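Local coordinates for protein pyruvate kinase (Pyrobaculum aerophilum, PDB 3QTG) that catalyses the last step of glycolysis, passing the phosphate of phosphoenolpyruvate to ADP to yield pyruvate and ATP, with the help of a divalent metal cation, at residues Val45-Ala50 / Lys58-Ala63; Ser124-Asn129 / Ile167-Lys172; Lys209-Val214 / Glu241-Cys246; Ala303-Val308 / Val335-Arg340; Ala417-Tyr422 / Ser437-Thr442. All blocks are in the same frame, centred on the assembly; numbering follows the deposited sequence.

Contact 1. Residues Val45-Ala50 / Lys58-Ala63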
# COMPACT_ATOMS: atom_id res chain seq x y z
N VAL A 45 -35.65 12.87 -16.77
CA VAL A 45 -37.02 12.87 -16.29
C VAL A 45 -37.51 11.44 -16.26
O VAL A 45 -37.10 10.63 -17.10
CB VAL A 45 -38.02 13.76 -17.14
CG1 VAL A 45 -37.56 15.22 -17.21
CG2 VAL A 45 -38.22 13.19 -18.53
N ARG A 46 -38.36 11.14 -15.29
CA ARG A 46 -38.99 9.84 -15.17
C ARG A 46 -40.50 9.97 -15.45
O ARG A 46 -41.14 10.96 -15.09
CB ARG A 46 -38.73 9.24 -13.77
CG ARG A 46 -39.04 7.72 -13.69
CD ARG A 46 -38.90 7.08 -12.29
NE ARG A 46 -39.88 7.62 -11.38
CZ ARG A 46 -40.89 6.97 -10.80
NH1 ARG A 46 -41.13 5.67 -10.97
NH2 ARG A 46 -41.67 7.65 -10.01
N ILE A 47 -41.06 8.97 -16.12
CA ILE A 47 -42.51 8.89 -16.31
C ILE A 47 -42.94 7.52 -15.83
O ILE A 47 -42.40 6.50 -16.28
CB ILE A 47 -42.94 9.19 -17.79
CG1 ILE A 47 -42.60 10.65 -18.16
CG2 ILE A 47 -44.43 8.93 -17.99
CD1 ILE A 47 -42.40 10.89 -19.65
N ASN A 48 -43.86 7.51 -14.87
CA ASN A 48 -44.33 6.29 -14.24
C ASN A 48 -45.54 5.77 -15.01
O ASN A 48 -46.58 6.42 -15.06
CB ASN A 48 -44.70 6.60 -12.79
CG ASN A 48 -45.02 5.36 -11.97
OD1 ASN A 48 -44.95 4.22 -12.44
ND2 ASN A 48 -45.36 5.59 -10.71
N LEU A 49 -45.38 4.60 -15.63
CA LEU A 49 -46.43 4.04 -16.49
C LEU A 49 -47.57 3.37 -15.69
O LEU A 49 -48.51 2.82 -16.27
CB LEU A 49 -45.84 3.09 -17.55
CG LEU A 49 -44.81 3.66 -18.54
CD1 LEU A 49 -44.35 2.58 -19.51
CD2 LEU A 49 -45.34 4.87 -19.30
N ALA A 50 -47.45 3.40 -14.36
CA ALA A 50 -48.56 3.12 -13.44
C ALA A 50 -49.63 4.22 -13.50
O ALA A 50 -50.82 3.94 -13.63
CB ALA A 50 -48.04 2.97 -12.01
N LYS A 58 -46.94 10.83 -24.03
CA LYS A 58 -46.64 11.48 -25.30
C LYS A 58 -46.39 12.99 -25.16
O LYS A 58 -45.39 13.50 -25.67
CB LYS A 58 -47.76 11.20 -26.32
CG LYS A 58 -47.44 11.60 -27.75
CD LYS A 58 -48.48 11.02 -28.75
CE LYS A 58 -48.26 11.55 -30.16
NZ LYS A 58 -46.90 11.23 -30.70
N PHE A 59 -47.31 13.68 -24.48
CA PHE A 59 -47.27 15.13 -24.25
C PHE A 59 -46.13 15.58 -23.33
O PHE A 59 -45.56 16.66 -23.52
CB PHE A 59 -48.64 15.63 -23.74
CG PHE A 59 -48.57 16.64 -22.61
CD1 PHE A 59 -48.71 16.23 -21.28
CD2 PHE A 59 -48.41 18.00 -22.88
CE1 PHE A 59 -48.65 17.16 -20.23
CE2 PHE A 59 -48.34 18.94 -21.83
CZ PHE A 59 -48.46 18.51 -20.50
N ARG A 60 -45.81 14.77 -22.32
CA ARG A 60 -44.71 15.08 -21.40
C ARG A 60 -43.35 14.96 -22.11
O ARG A 60 -42.51 15.86 -22.03
CB ARG A 60 -44.76 14.19 -20.15
CG ARG A 60 -45.88 14.58 -19.16
CD ARG A 60 -46.21 13.46 -18.18
NE ARG A 60 -47.35 13.80 -17.31
CZ ARG A 60 -47.96 12.95 -16.49
NH1 ARG A 60 -47.55 11.70 -16.40
NH2 ARG A 60 -48.98 13.35 -15.75
N ILE A 61 -43.17 13.86 -22.83
CA ILE A 61 -41.99 13.64 -23.64
C ILE A 61 -41.80 14.76 -24.66
O ILE A 61 -40.68 15.28 -24.80
CB ILE A 61 -42.02 12.25 -24.31
CG1 ILE A 61 -41.89 11.16 -23.22
CG2 ILE A 61 -40.93 12.13 -25.40
CD1 ILE A 61 -41.64 9.74 -23.73
N GLU A 62 -42.87 15.15 -25.35
CA GLU A 62 -42.83 16.28 -26.31
C GLU A 62 -42.35 17.59 -25.67
O GLU A 62 -41.56 18.32 -26.26
CB GLU A 62 -44.19 16.48 -27.00
CG GLU A 62 -44.41 15.63 -28.25
CD GLU A 62 -45.89 15.53 -28.63
OE1 GLU A 62 -46.70 15.16 -27.76
OE2 GLU A 62 -46.24 15.80 -29.81
N ALA A 63 -42.85 17.89 -24.48
CA ALA A 63 -42.41 19.08 -23.74
C ALA A 63 -40.92 19.00 -23.34
O ALA A 63 -40.19 20.00 -23.34
CB ALA A 63 -43.28 19.28 -22.51
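Ile47 reaches from strand 44-48 into helix 54-71 and lodges beside Ile61 and Arg60, the two helix residues that bury most surface against it. Its CD1 does most of the touching, 3.6 Å from Ile61 CG1 and 4.1 Å from Arg60 CB. The two branches of Ile47 divide the work: CG1, set anti to the carbonyl carbon (chi1 -65°), carries CD1 to the helix, whereas CG2 lies near the plane of the Arg60 guanidinium, at its edge. Arg60 thus gives the contact its aliphatic root, and its extended chain takes the charge past the isoleucine to a salt bridge with Asp28. No hydrogen bond joins the two segments; the seam is apolar and buried.

This is the alternation expected of a TIM-barrel strand. Ile47 points outward to the helix, while Arg46, a substrate-binding residue by similarity, pairs with Asp80 and Thr22. Just beyond, Asn48 OD1 accepts from Ala50 N at 3.3 Å in an Asx turn, the donor lying above the carbonyl plane; both residues probably bind ATP, as in relatives.

Strand 44-48 runs between strands 18-22 and 76-80, bonded to both through its backbone. Helix 54-71 is the crossover of the beta-alpha-beta unit leading to strand 76-80, with Val57 also against Ile47 and Ile61 resting on Val77.

Contact 2. Residues Ser124-Asn129 / Ile167-Lys172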
# COMPACT_ATOMS: atom_id res chain seq x y z
N SER A 124 -48.86 -19.44 -2.10
CA SER A 124 -47.55 -20.10 -2.04
C SER A 124 -46.50 -19.33 -1.24
O SER A 124 -45.61 -19.95 -0.68
CB SER A 124 -47.01 -20.35 -3.44
OG SER A 124 -47.95 -21.10 -4.18
N ALA A 125 -46.60 -18.01 -1.18
CA ALA A 125 -45.61 -17.17 -0.49
C ALA A 125 -45.82 -17.06 1.03
O ALA A 125 -44.88 -16.77 1.77
CB ALA A 125 -45.57 -15.78 -1.12
N VAL A 126 -47.06 -17.26 1.49
CA VAL A 126 -47.44 -17.00 2.88
C VAL A 126 -47.26 -18.21 3.81
O VAL A 126 -47.70 -19.33 3.49
CB VAL A 126 -48.90 -16.43 2.99
CG1 VAL A 126 -49.36 -16.36 4.45
CG2 VAL A 126 -49.01 -15.04 2.35
N GLU A 127 -46.62 -17.96 4.95
CA GLU A 127 -46.50 -18.92 6.04
C GLU A 127 -47.06 -18.31 7.33
O GLU A 127 -47.22 -17.09 7.44
CB GLU A 127 -45.03 -19.30 6.28
CG GLU A 127 -44.33 -19.90 5.08
CD GLU A 127 -42.83 -20.06 5.31
OE1 GLU A 127 -42.11 -19.03 5.37
OE2 GLU A 127 -42.38 -21.22 5.45
N GLN A 128 -47.31 -19.16 8.31
CA GLN A 128 -47.67 -18.71 9.65
C GLN A 128 -46.65 -17.73 10.23
O GLN A 128 -45.45 -17.95 10.12
CB GLN A 128 -47.82 -19.89 10.59
CG GLN A 128 -48.80 -19.61 11.70
CD GLN A 128 -48.98 -20.79 12.60
OE1 GLN A 128 -49.23 -21.90 12.14
NE2 GLN A 128 -48.84 -20.56 13.90
N ASN A 129 -47.16 -16.67 10.85
CA ASN A 129 -46.36 -15.56 11.42
C ASN A 129 -45.84 -14.53 10.43
O ASN A 129 -45.21 -13.56 10.85
CB ASN A 129 -45.23 -16.04 12.35
CG ASN A 129 -45.75 -16.91 13.48
OD1 ASN A 129 -45.39 -18.09 13.59
ND2 ASN A 129 -46.63 -16.34 14.31
N ILE A 167 -51.52 -5.97 -2.40
CA ILE A 167 -51.23 -6.77 -1.21
C ILE A 167 -49.80 -7.24 -1.32
O ILE A 167 -49.38 -7.76 -2.35
CB ILE A 167 -52.16 -8.03 -1.09
CG1 ILE A 167 -53.63 -7.68 -1.30
CG2 ILE A 167 -52.00 -8.73 0.26
CD1 ILE A 167 -54.50 -8.94 -1.61
N VAL A 168 -49.04 -7.01 -0.26
CA VAL A 168 -47.63 -7.37 -0.20
C VAL A 168 -47.41 -8.20 1.07
O VAL A 168 -48.08 -7.97 2.06
CB VAL A 168 -46.74 -6.09 -0.25
CG1 VAL A 168 -45.27 -6.39 0.10
CG2 VAL A 168 -46.87 -5.42 -1.65
N VAL A 169 -46.52 -9.19 1.01
CA VAL A 169 -46.17 -9.97 2.19
C VAL A 169 -44.78 -9.48 2.63
O VAL A 169 -43.80 -9.63 1.90
CB VAL A 169 -46.18 -11.51 1.90
CG1 VAL A 169 -45.91 -12.31 3.18
CG2 VAL A 169 -47.54 -11.96 1.29
N GLU A 170 -44.72 -8.87 3.82
CA GLU A 170 -43.48 -8.34 4.40
C GLU A 170 -42.33 -9.35 4.34
O GLU A 170 -42.41 -10.42 4.95
CB GLU A 170 -43.74 -7.94 5.85
CG GLU A 170 -42.60 -7.21 6.55
CD GLU A 170 -43.00 -6.82 7.96
OE1 GLU A 170 -43.06 -7.73 8.81
OE2 GLU A 170 -43.26 -5.62 8.20
N GLY A 171 -41.28 -9.01 3.59
CA GLY A 171 -40.09 -9.86 3.45
C GLY A 171 -40.22 -11.09 2.56
O GLY A 171 -39.32 -11.94 2.55
N LYS A 172 -41.32 -11.20 1.82
CA LYS A 172 -41.54 -12.32 0.89
C LYS A 172 -41.72 -11.82 -0.53
O LYS A 172 -42.34 -10.79 -0.76
CB LYS A 172 -42.76 -13.18 1.27
CG LYS A 172 -42.68 -13.88 2.61
CD LYS A 172 -41.69 -15.04 2.61
CE LYS A 172 -41.63 -15.68 3.98
NZ LYS A 172 -42.74 -16.67 4.17
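Val126 and Val169 form the tight, buried part of this contact: their CG2 methyls meet at 3.6 Å, the two side chains slanting past each other. Phe122, Val143 and Tyr174 touch one or the other valine and carry the apolar packing onward. Val126 is the first residue to leave helical geometry after helix 120-125, and Ala125, just before it, offers its carbonyl to Lys172. Lys172 NZ donates a hydrogen bond of 3.2 Å to Ala125 O, nearly along the C=O axis.

Both segments belong to the small beta domain that pyruvate kinases insert after the third barrel strand, here between strand 76-80 and helix 181-190. Strand 167-169 is an outermost strand of its mixed sheet within the chain, and runs into a type II turn from Val169 to Lys172, with Gly171 at positive phi.

Toward solvent the contact becomes polar and more open. Lys172 bends at chi2 (-72°) and again at chi4 (83°), which brings NZ in beyond Ala125 O and within reach of exposed Glu127. That salt bridge is short, 2.7 Å from Lys172 NZ to Glu127 OE1; NZ comes to the anti side of the carboxylate, somewhat out of its plane, and the two side chains cross at about a right angle. Asp130 adds a second carboxylate to the same ammonium and also accepts from Glu127 N.

Contact 3. Residues Lys209-Val214 / Glu241-Cys246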
# COMPACT_ATOMS: atom_id res chain seq x y z
N LYS A 209 -33.26 -14.08 -15.75
CA LYS A 209 -34.29 -14.49 -16.71
C LYS A 209 -35.36 -13.41 -16.89
O LYS A 209 -35.75 -13.11 -18.03
CB LYS A 209 -34.95 -15.83 -16.29
CG LYS A 209 -35.83 -16.45 -17.40
CD LYS A 209 -36.58 -17.71 -16.95
CE LYS A 209 -37.37 -18.33 -18.13
NZ LYS A 209 -38.65 -17.61 -18.46
N ASP A 210 -35.80 -12.84 -15.77
CA ASP A 210 -36.77 -11.73 -15.74
C ASP A 210 -36.30 -10.52 -16.54
O ASP A 210 -37.05 -9.94 -17.33
CB ASP A 210 -37.01 -11.31 -14.29
CG ASP A 210 -37.97 -12.24 -13.56
OD1 ASP A 210 -38.76 -12.96 -14.21
OD2 ASP A 210 -37.94 -12.24 -12.31
N VAL A 211 -35.04 -10.14 -16.34
CA VAL A 211 -34.44 -8.99 -17.03
C VAL A 211 -34.34 -9.23 -18.55
O VAL A 211 -34.73 -8.37 -19.34
CB VAL A 211 -33.06 -8.62 -16.41
CG1 VAL A 211 -32.50 -7.37 -17.05
CG2 VAL A 211 -33.19 -8.43 -14.91
N ASP A 212 -33.84 -10.41 -18.92
CA ASP A 212 -33.72 -10.85 -20.32
C ASP A 212 -35.05 -10.85 -21.08
O ASP A 212 -35.09 -10.56 -22.28
CB ASP A 212 -33.12 -12.26 -20.39
CG ASP A 212 -31.66 -12.32 -19.94
OD1 ASP A 212 -31.06 -11.28 -19.57
OD2 ASP A 212 -31.10 -13.45 -19.95
N SER A 213 -36.13 -11.19 -20.38
CA SER A 213 -37.48 -11.22 -20.98
C SER A 213 -37.93 -9.84 -21.37
O SER A 213 -38.54 -9.66 -22.41
CB SER A 213 -38.48 -11.82 -20.01
OG SER A 213 -38.16 -13.18 -19.78
N VAL A 214 -37.63 -8.85 -20.53
CA VAL A 214 -37.94 -7.47 -20.86
C VAL A 214 -37.02 -7.02 -22.01
O VAL A 214 -37.45 -6.31 -22.91
CB VAL A 214 -37.89 -6.54 -19.63
CG1 VAL A 214 -38.09 -5.07 -20.02
CG2 VAL A 214 -38.96 -6.96 -18.62
N GLU A 241 -25.68 -9.98 -6.64
CA GLU A 241 -24.52 -10.27 -7.50
C GLU A 241 -24.90 -10.47 -8.97
O GLU A 241 -24.39 -9.77 -9.87
CB GLU A 241 -23.77 -11.51 -7.00
CG GLU A 241 -23.05 -11.31 -5.67
CD GLU A 241 -21.77 -10.51 -5.82
OE1 GLU A 241 -20.97 -10.84 -6.72
OE2 GLU A 241 -21.54 -9.56 -5.03
N GLU A 242 -25.82 -11.41 -9.21
CA GLU A 242 -26.24 -11.77 -10.57
C GLU A 242 -27.15 -10.74 -11.20
O GLU A 242 -27.06 -10.47 -12.40
CB GLU A 242 -26.92 -13.15 -10.58
CG GLU A 242 -25.97 -14.29 -10.10
CD GLU A 242 -24.88 -14.61 -11.12
OE1 GLU A 242 -25.14 -15.44 -12.02
OE2 GLU A 242 -23.76 -14.05 -11.03
N LEU A 243 -28.04 -10.15 -10.40
CA LEU A 243 -28.94 -9.12 -10.90
C LEU A 243 -28.19 -7.86 -11.34
O LEU A 243 -28.54 -7.26 -12.35
CB LEU A 243 -29.99 -8.74 -9.85
CG LEU A 243 -31.28 -9.56 -9.80
CD1 LEU A 243 -32.19 -9.00 -8.72
CD2 LEU A 243 -32.00 -9.55 -11.13
N VAL A 244 -27.20 -7.46 -10.55
CA VAL A 244 -26.40 -6.29 -10.90
C VAL A 244 -25.70 -6.55 -12.23
O VAL A 244 -25.79 -5.72 -13.13
CB VAL A 244 -25.41 -5.90 -9.77
CG1 VAL A 244 -24.32 -4.97 -10.28
CG2 VAL A 244 -26.18 -5.26 -8.60
N GLN A 245 -25.08 -7.73 -12.37
CA GLN A 245 -24.31 -8.05 -13.58
C GLN A 245 -25.13 -8.16 -14.87
O GLN A 245 -24.56 -8.06 -15.97
CB GLN A 245 -23.43 -9.28 -13.37
CG GLN A 245 -22.36 -9.02 -12.32
CD GLN A 245 -21.48 -10.23 -12.07
OE1 GLN A 245 -20.54 -10.49 -12.82
NE2 GLN A 245 -21.77 -10.96 -11.00
N CYS A 246 -26.44 -8.34 -14.77
CA CYS A 246 -27.25 -8.39 -15.97
C CYS A 246 -28.03 -7.11 -16.28
O CYS A 246 -28.79 -7.08 -17.25
CB CYS A 246 -28.16 -9.61 -15.97
SG CYS A 246 -29.59 -9.38 -14.97
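Lys209 O, gripped by two donors, closes the helical turn that presents Val211 to Leu243 and Cys246. Ser213 OG gives it a bond of 3.0 Å and Ser213 N one of 3.1 Å, the two arriving from opposite faces of the carbonyl plane. Across the contact itself nothing is hydrogen-bonded, and Val211 works through its methyls. CG2 lies 3.7 Å from Cys246 SG and, less closely, 4.1 Å from Leu243 CD2, while CG1 approaches Cys246 O at 3.7 Å. With chi1 at 79°, the cysteine sulfur stands between its own backbone N and carbonyl carbon, a crowded position that turns SG to the valine. With an alanine at Val211 both methyls would be absent, and a gap would probably open in front of Cys246 SG and Leu243 CD2.

Cys246 O is also held by Arg215, from the next turn of helix 208-220, so a polar tie runs beside the apolar one. Here two outer helices of the TIM barrel meet: helix 208-220, whose Val211 and Val214 rest on Ile202 of strand 199-202, and the short helix 240-245. The latter is flanked on another side by helix 266-279, where Glu241 pairs with Lys279 and Val244 packs on Thr276 and Ser277.

Contact 4. Residues Ala303-Val308 / Val335-Arg340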
# COMPACT_ATOMS: atom_id res chain seq x y z
N ALA A 303 -32.66 16.73 8.42
CA ALA A 303 -32.34 15.32 8.26
C ALA A 303 -32.36 14.91 6.79
O ALA A 303 -31.52 14.11 6.37
CB ALA A 303 -33.31 14.46 9.08
N GLU A 304 -33.29 15.46 6.01
CA GLU A 304 -33.38 15.20 4.57
C GLU A 304 -32.19 15.76 3.81
O GLU A 304 -31.70 15.12 2.88
CB GLU A 304 -34.67 15.74 3.98
CG GLU A 304 -35.91 15.06 4.55
CD GLU A 304 -37.21 15.61 4.00
OE1 GLU A 304 -37.27 16.81 3.67
OE2 GLU A 304 -38.18 14.82 3.89
N ILE A 305 -31.72 16.94 4.21
CA ILE A 305 -30.48 17.50 3.67
C ILE A 305 -29.28 16.58 3.97
O ILE A 305 -28.54 16.23 3.08
CB ILE A 305 -30.23 18.95 4.18
CG1 ILE A 305 -31.27 19.91 3.57
CG2 ILE A 305 -28.80 19.40 3.87
CD1 ILE A 305 -31.56 21.13 4.40
N ASN A 306 -29.10 16.18 5.23
CA ASN A 306 -28.04 15.22 5.54
C ASN A 306 -28.15 13.89 4.74
O ASN A 306 -27.14 13.39 4.24
CB ASN A 306 -27.94 14.95 7.04
CG ASN A 306 -27.42 16.15 7.81
OD1 ASN A 306 -28.06 16.63 8.76
ND2 ASN A 306 -26.25 16.63 7.44
N ASP A 307 -29.37 13.36 4.63
CA ASP A 307 -29.66 12.12 3.85
C ASP A 307 -29.21 12.22 2.38
O ASP A 307 -28.44 11.38 1.90
CB ASP A 307 -31.16 11.81 3.94
CG ASP A 307 -31.53 10.41 3.43
OD1 ASP A 307 -30.63 9.58 3.17
OD2 ASP A 307 -32.76 10.15 3.30
N VAL A 308 -29.64 13.28 1.69
CA VAL A 308 -29.23 13.53 0.30
C VAL A 308 -27.71 13.74 0.22
O VAL A 308 -27.05 13.22 -0.69
CB VAL A 308 -29.94 14.79 -0.28
CG1 VAL A 308 -29.41 15.13 -1.72
CG2 VAL A 308 -31.44 14.59 -0.31
N VAL A 335 -36.63 20.33 -6.86
CA VAL A 335 -35.45 20.19 -7.74
C VAL A 335 -34.37 21.24 -7.46
O VAL A 335 -33.17 20.99 -7.65
CB VAL A 335 -35.79 20.15 -9.25
CG1 VAL A 335 -36.67 18.93 -9.57
CG2 VAL A 335 -36.43 21.45 -9.75
N SER A 336 -34.81 22.41 -7.00
CA SER A 336 -33.91 23.49 -6.68
C SER A 336 -33.08 23.13 -5.46
O SER A 336 -31.86 23.26 -5.48
CB SER A 336 -34.69 24.79 -6.48
OG SER A 336 -33.82 25.88 -6.23
N TRP A 337 -33.73 22.61 -4.41
CA TRP A 337 -33.03 22.13 -3.22
C TRP A 337 -32.14 20.90 -3.46
O TRP A 337 -31.06 20.80 -2.88
CB TRP A 337 -34.02 21.86 -2.09
CG TRP A 337 -34.20 23.06 -1.23
CD1 TRP A 337 -35.25 23.95 -1.27
CD2 TRP A 337 -33.31 23.54 -0.22
NE1 TRP A 337 -35.06 24.93 -0.33
CE2 TRP A 337 -33.88 24.71 0.32
CE3 TRP A 337 -32.08 23.07 0.29
CZ2 TRP A 337 -33.27 25.43 1.36
CZ3 TRP A 337 -31.47 23.80 1.31
CH2 TRP A 337 -32.06 24.97 1.83
N LEU A 338 -32.59 19.97 -4.31
CA LEU A 338 -31.75 18.83 -4.73
C LEU A 338 -30.39 19.28 -5.30
O LEU A 338 -29.33 18.85 -4.84
CB LEU A 338 -32.48 17.97 -5.77
CG LEU A 338 -31.68 16.71 -6.13
CD1 LEU A 338 -31.28 15.89 -4.86
CD2 LEU A 338 -32.44 15.83 -7.14
N SER A 339 -30.46 20.17 -6.28
CA SER A 339 -29.31 20.68 -7.01
C SER A 339 -28.37 21.50 -6.12
O SER A 339 -27.15 21.39 -6.22
CB SER A 339 -29.82 21.54 -8.18
OG SER A 339 -28.81 21.75 -9.13
N ARG A 340 -28.97 22.32 -5.25
CA ARG A 340 -28.24 23.13 -4.28
C ARG A 340 -27.44 22.25 -3.30
O ARG A 340 -26.26 22.50 -3.08
CB ARG A 340 -29.24 24.00 -3.53
CG ARG A 340 -28.61 25.05 -2.64
CD ARG A 340 -29.69 25.76 -1.81
NE ARG A 340 -30.95 25.94 -2.55
CZ ARG A 340 -31.87 26.86 -2.26
NH1 ARG A 340 -31.66 27.71 -1.25
NH2 ARG A 340 -32.99 26.95 -2.99
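Trp337 leaves helix 331-343 with its CB directed at helix 302-313, and its ring then reaches Ile305. Near the middle of the indole, CE2 lies under the guanidinium of Arg340 from the next turn, whose CZ is 3.9 Å above the ring plane. Farther out, CZ3 meets Ile305 CD1 at 4.1 Å, the methyl approaching obliquely; the tryptophan side chain also touches Met294 and Pro300 from neighbouring loops.

The two helices follow strands 284-287 and 318-321, and are neighbours in the helical layer that wraps a TIM barrel. Deeper in this layer Leu338 and Val308 meet about at right angles, with Leu338 CD1 3.7 Å from Val308 CG1. The leucine's CG is anti to the backbone N (chi1 -175°), which sends CD1 across to the valine; both residues also touch Leu319 of the barrel wall. Ile341 extends the apolar packing to Ile305 and Val308. At the outer side a second subunit closes in, its Leu263 packing on Ile305 and its Asp264 on Arg340.

Contact 5. Residues Ala417-Tyr422 / Ser437-Thr442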
# COMPACT_ATOMS: atom_id res chain seq x y z
N ALA A 417 -20.82 12.42 -13.74
CA ALA A 417 -19.85 13.44 -14.22
C ALA A 417 -19.94 13.82 -15.68
O ALA A 417 -19.32 14.81 -16.09
CB ALA A 417 -18.38 13.07 -13.84
N LEU A 418 -20.68 13.06 -16.47
CA LEU A 418 -20.65 13.24 -17.92
C LEU A 418 -21.42 14.45 -18.37
O LEU A 418 -22.57 14.68 -17.95
CB LEU A 418 -21.14 12.00 -18.68
CG LEU A 418 -20.44 10.66 -18.41
CD1 LEU A 418 -20.90 9.66 -19.44
CD2 LEU A 418 -18.91 10.79 -18.40
N GLU A 419 -20.78 15.23 -19.23
CA GLU A 419 -21.47 16.32 -19.92
C GLU A 419 -21.50 16.05 -21.43
O GLU A 419 -20.55 16.36 -22.14
CB GLU A 419 -20.89 17.69 -19.61
CG GLU A 419 -21.94 18.77 -19.86
CD GLU A 419 -21.37 20.16 -19.96
OE1 GLU A 419 -21.59 20.80 -21.01
OE2 GLU A 419 -20.69 20.60 -19.01
N PRO A 420 -22.61 15.46 -21.90
CA PRO A 420 -22.71 15.08 -23.29
C PRO A 420 -23.05 16.24 -24.22
O PRO A 420 -23.99 17.00 -23.97
CB PRO A 420 -23.79 13.99 -23.29
CG PRO A 420 -24.65 14.31 -22.09
CD PRO A 420 -23.80 15.07 -21.11
N LEU A 421 -22.27 16.35 -25.29
CA LEU A 421 -22.37 17.41 -26.28
C LEU A 421 -22.60 16.78 -27.64
O LEU A 421 -21.85 15.89 -28.05
CB LEU A 421 -21.07 18.22 -26.31
CG LEU A 421 -20.61 18.85 -24.99
CD1 LEU A 421 -19.12 19.09 -24.97
CD2 LEU A 421 -21.38 20.14 -24.69
N TYR A 422 -23.65 17.22 -28.32
CA TYR A 422 -23.90 16.77 -29.68
C TYR A 422 -22.89 17.43 -30.61
O TYR A 422 -22.89 18.66 -30.76
CB TYR A 422 -25.33 17.08 -30.11
CG TYR A 422 -25.59 16.72 -31.56
CD1 TYR A 422 -25.66 15.39 -31.97
CD2 TYR A 422 -25.73 17.71 -32.52
CE1 TYR A 422 -25.88 15.05 -33.30
CE2 TYR A 422 -25.96 17.39 -33.86
CZ TYR A 422 -26.03 16.06 -34.24
OH TYR A 422 -26.26 15.74 -35.56
N SER A 437 -11.26 21.81 -29.47
CA SER A 437 -11.45 23.21 -29.82
C SER A 437 -12.44 23.83 -28.88
O SER A 437 -12.21 24.92 -28.35
CB SER A 437 -11.94 23.36 -31.25
OG SER A 437 -10.85 23.20 -32.14
N LEU A 438 -13.53 23.10 -28.65
CA LEU A 438 -14.66 23.58 -27.86
C LEU A 438 -14.38 23.57 -26.35
O LEU A 438 -14.72 24.51 -25.65
CB LEU A 438 -15.90 22.74 -28.19
CG LEU A 438 -17.32 23.30 -28.29
CD1 LEU A 438 -17.85 23.72 -26.92
CD2 LEU A 438 -17.43 24.45 -29.30
N LYS A 439 -13.76 22.51 -25.83
CA LYS A 439 -13.64 22.35 -24.36
C LYS A 439 -12.22 22.21 -23.85
O LYS A 439 -11.99 21.73 -22.73
CB LYS A 439 -14.50 21.17 -23.85
CG LYS A 439 -15.99 21.31 -24.10
CD LYS A 439 -16.61 22.39 -23.22
CE LYS A 439 -18.12 22.46 -23.45
NZ LYS A 439 -18.79 23.39 -22.52
N GLY A 440 -11.26 22.65 -24.64
CA GLY A 440 -9.85 22.37 -24.37
C GLY A 440 -9.14 23.38 -23.51
O GLY A 440 -8.07 23.87 -23.89
N THR A 441 -9.73 23.70 -22.36
CA THR A 441 -9.02 24.43 -21.30
C THR A 441 -8.01 23.53 -20.58
O THR A 441 -8.22 22.33 -20.38
CB THR A 441 -9.96 25.16 -20.28
OG1 THR A 441 -11.23 24.49 -20.20
CG2 THR A 441 -10.21 26.61 -20.72
N THR A 442 -6.90 24.14 -20.21
CA THR A 442 -5.71 23.45 -19.76
C THR A 442 -5.69 23.39 -18.24
O THR A 442 -6.04 24.37 -17.59
CB THR A 442 -4.47 24.22 -20.31
OG1 THR A 442 -4.35 23.97 -21.71
CG2 THR A 442 -3.19 23.83 -19.62
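Leu421 and Lys439 make the closest approach here, and it is an apolar one despite the lysine. CD1 of Leu421 lies 3.8 Å from Lys439 CE and 3.9 Å from Lys439 CG, so the methylenes slant across the leucine methyl. The ammonium beyond them comes near Glu419, with Lys439 NZ 4.1 Å from Glu419 OE1. That is too far for a salt bridge, though the opposite charges probably still attract. Were an alanine to replace Lys439, Leu421 would probably lose much of its aliphatic cover on this side, and Glu419 the positive charge beside it.

Next come the features that place these groups. The lysine bends at chi2 (-71°) and is extended from there to NZ, an outline that takes its chain across Leu421 and brings NZ near Glu419. It belongs to the C-terminal part of helix 428-439, close to an inverse gamma turn centred on Gly440. Glu419 has a further, weak ion pair with Arg14, and Tyr400 touches both Glu419 and Lys439.

All this lies at the surface of the C-terminal alpha/beta domain. Strand 418-422 is the outermost strand within the chain on this side of the sheet, bonded to strand 399-403; helix 428-439 follows it and leads back across the sheet to strand 444-448.

Contacts 1, 3 and 4 are buried seams of the TIM barrel, and none has a hydrogen bond between its segments; contact 1 joins a barrel strand to its own helix, whereas contacts 3 and 4 join helix to helix in the outer layer. Contact 4 alone is also reached by a second subunit, and contact 1 alone holds probable ligand-binding residues. Contacts 2 and 5 lie in the domains flanking the barrel, on opposite sides of the chain's centre, their own centres about 51 Å apart. Nearer solvent, both rely on a lysine, but contact 2 makes a true salt bridge where contact 5 has only a looser approach of charges.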